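Local structure of UPF0062 protein MJ1593 (Methanocaldococcus jannaschii, 2YX5) at residues E18-T21 against I22-L26. The protein is an archaeal member of the PurS family, a small alpha/beta protein that assembles as a tetramer of identical chains. Sequence-based numbering, arbitrary orientation.
Sequences EGRT and IQRAL
The carbonyl oxygen of Arg20 accepts two hydrogen bonds from a single residue, Arg24, one turn further along the helix. The backbone N of Arg24 lies 3.1 Å from Arg20 O in the regular i to i+4 bond, and Arg24 NH1 lies 3.0 Å from Arg20 O on the opposite face of the carbonyl plane. This second donor stands above that plane and misses the lone pairs, with a C=O...N angle of 98°, although the oxygen lies in the guanidinium plane of Arg24. With CG beside the backbone N (chi1 -67°), the extended Arg24 chain runs back toward the preceding turn, and a last twist about CD-NE swings NH1 in over Arg20 O. Arg24 NH1 also presses tightly against Arg20 CB, 3.1 Å away, and Arg24 NH2 comes within 3.5 Å of Arg20 NH1. These like-charged side chains lie side by side, pointing the same way, with guanidinium planes 51° apart and Arg24 over one face of the Arg20 group.

The turns belong to helix 17-28, which packs on strand 34-47 of an antiparallel sheet. Facing that strand, Ile22 runs alongside Glu18: Ile22 CD1 approaches Glu18 CG at 4.1 Å. Ile22 also touches Val37 and Thr39 of the strand and Leu67 of a neighbouring subunit. The Thr21 hydroxyl is hydrogen-bonded to Pro17 O, and its side chain packs on Thr21 of another subunit.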
ATOM      1  N   GLU A  18       7.372  -5.962   3.547  1.00 37.70           N
ATOM      2  CA  GLU A  18       6.249  -5.709   4.445  1.00 43.35           C
ATOM      3  C   GLU A  18       6.083  -6.876   5.437  1.00 37.15           C
ATOM      4  O   GLU A  18       5.970  -6.660   6.635  1.00 34.42           O
ATOM      5  CB  GLU A  18       4.938  -5.502   3.680  1.00 35.48           C
ATOM      6  CG  GLU A  18       3.849  -4.864   4.564  1.00 48.40           C
ATOM      7  CD  GLU A  18       2.476  -4.869   3.909  1.00 59.31           C
ATOM      8  OE1 GLU A  18       2.417  -5.184   2.693  1.00 71.22           O
ATOM      9  OE2 GLU A  18       1.464  -4.558   4.596  1.00 62.79           O
ATOM     10  N   GLY A  19       6.110  -8.100   4.924  1.00 38.28           N
ATOM     11  CA  GLY A  19       5.950  -9.243   5.798  1.00 44.64           C
ATOM     12  C   GLY A  19       7.046  -9.300   6.846  1.00 45.13           C
ATOM     13  O   GLY A  19       6.784  -9.456   8.063  1.00 40.33           O
ATOM     14  N   ARG A  20       8.280  -9.163   6.372  1.00 41.69           N
ATOM     15  CA  ARG A  20       9.431  -9.199   7.250  1.00 47.58           C
ATOM     16  C   ARG A  20       9.352  -8.125   8.325  1.00 46.08           C
ATOM     17  O   ARG A  20       9.652  -8.373   9.489  1.00 43.56           O
ATOM     18  CB  ARG A  20      10.700  -9.048   6.421  1.00 43.68           C
ATOM     19  CG  ARG A  20      10.892 -10.233   5.480  1.00 50.47           C
ATOM     20  CD  ARG A  20      11.715  -9.854   4.273  1.00 63.66           C
ATOM     21  NE  ARG A  20      12.978  -9.244   4.663  1.00 76.90           N
ATOM     22  CZ  ARG A  20      14.017  -9.908   5.166  1.00 77.42           C
ATOM     23  NH1 ARG A  20      13.950 -11.226   5.345  1.00 71.54           N
ATOM     24  NH2 ARG A  20      15.131  -9.249   5.478  1.00 64.92           N
ATOM     25  N   THR A  21       8.905  -6.943   7.936  1.00 37.74           N
ATOM     26  CA  THR A  21       8.800  -5.836   8.866  1.00 39.50           C
ATOM     27  C   THR A  21       7.769  -6.101   9.936  1.00 42.70           C
ATOM     28  O   THR A  21       7.994  -5.843  11.119  1.00 53.09           O
ATOM     29  CB  THR A  21       8.423  -4.552   8.127  1.00 41.94           C
ATOM     30  OG1 THR A  21       9.432  -4.282   7.159  1.00 38.28           O
ATOM     31  CG2 THR A  21       8.302  -3.370   9.090  1.00 40.08           C
ATOM     32  N   ILE A  22       6.626  -6.595   9.518  1.00 39.36           N
ATOM     33  CA  ILE A  22       5.584  -6.873  10.465  1.00 47.45           C
ATOM     34  C   ILE A  22       6.055  -7.909  11.475  1.00 42.84           C
ATOM     35  O   ILE A  22       5.826  -7.756  12.675  1.00 40.45           O
ATOM     36  CB  ILE A  22       4.319  -7.344   9.743  1.00 42.41           C
ATOM     37  CG1 ILE A  22       3.741  -6.160   8.959  1.00 50.75           C
ATOM     38  CG2 ILE A  22       3.324  -7.899  10.742  1.00 28.44           C
ATOM     39  CD1 ILE A  22       2.565  -6.475   8.080  1.00 42.08           C
ATOM     40  N   GLN A  23       6.735  -8.944  10.986  1.00 44.10           N
ATOM     41  CA  GLN A  23       7.229  -9.993  11.858  1.00 51.28           C
ATOM     42  C   GLN A  23       8.132  -9.417  12.944  1.00 52.90           C
ATOM     43  O   GLN A  23       7.866  -9.561  14.146  1.00 48.47           O
ATOM     44  CB  GLN A  23       8.018 -11.012  11.054  1.00 59.18           C
ATOM     45  CG  GLN A  23       8.360 -12.272  11.817  1.00 59.92           C
ATOM     46  CD  GLN A  23       9.456 -13.029  11.130  1.00 70.38           C
ATOM     47  OE1 GLN A  23      10.598 -12.596  11.127  1.00 85.42           O
ATOM     48  NE2 GLN A  23       9.117 -14.155  10.520  1.00 77.25           N
ATOM     49  N   ARG A  24       9.197  -8.757  12.509  1.00 50.35           N
ATOM     50  CA  ARG A  24      10.150  -8.178  13.437  1.00 59.14           C
ATOM     51  C   ARG A  24       9.530  -7.171  14.420  1.00 53.50           C
ATOM     52  O   ARG A  24       9.808  -7.209  15.628  1.00 51.70           O
ATOM     53  CB  ARG A  24      11.317  -7.591  12.638  1.00 50.75           C
ATOM     54  CG  ARG A  24      12.122  -8.702  11.959  1.00 48.20           C
ATOM     55  CD  ARG A  24      13.158  -8.150  11.005  1.00 66.94           C
ATOM     56  NE  ARG A  24      13.944  -9.184  10.327  1.00 75.22           N
ATOM     57  CZ  ARG A  24      13.488  -9.986   9.369  1.00 77.95           C
ATOM     58  NH1 ARG A  24      12.231  -9.893   8.950  1.00 70.60           N
ATOM     59  NH2 ARG A  24      14.297 -10.879   8.817  1.00 83.44           N
ATOM     60  N   ALA A  25       8.668  -6.297  13.924  1.00 51.41           N
ATOM     61  CA  ALA A  25       8.026  -5.349  14.811  1.00 42.61           C
ATOM     62  C   ALA A  25       7.161  -6.130  15.798  1.00 47.60           C
ATOM     63  O   ALA A  25       6.990  -5.716  16.942  1.00 37.16           O
ATOM     64  CB  ALA A  25       7.163  -4.372  14.015  1.00 39.96           C
ATOM     65  N   LEU A  26       6.605  -7.260  15.363  1.00 43.52           N
ATOM     66  CA  LEU A  26       5.763  -8.046  16.269  1.00 45.20           C
ATOM     67  C   LEU A  26       6.600  -8.727  17.354  1.00 52.32           C
ATOM     68  O   LEU A  26       6.229  -8.731  18.525  1.00 46.98           O
ATOM     69  CB  LEU A  26       4.957  -9.087  15.505  1.00 48.77           C
ATOM     70  CG  LEU A  26       3.735  -8.485  14.848  1.00 48.18           C
ATOM     71  CD1 LEU A  26       3.007  -9.550  14.031  1.00 33.12           C
ATOM     72  CD2 LEU A  26       2.849  -7.889  15.922  1.00 43.79           C
TER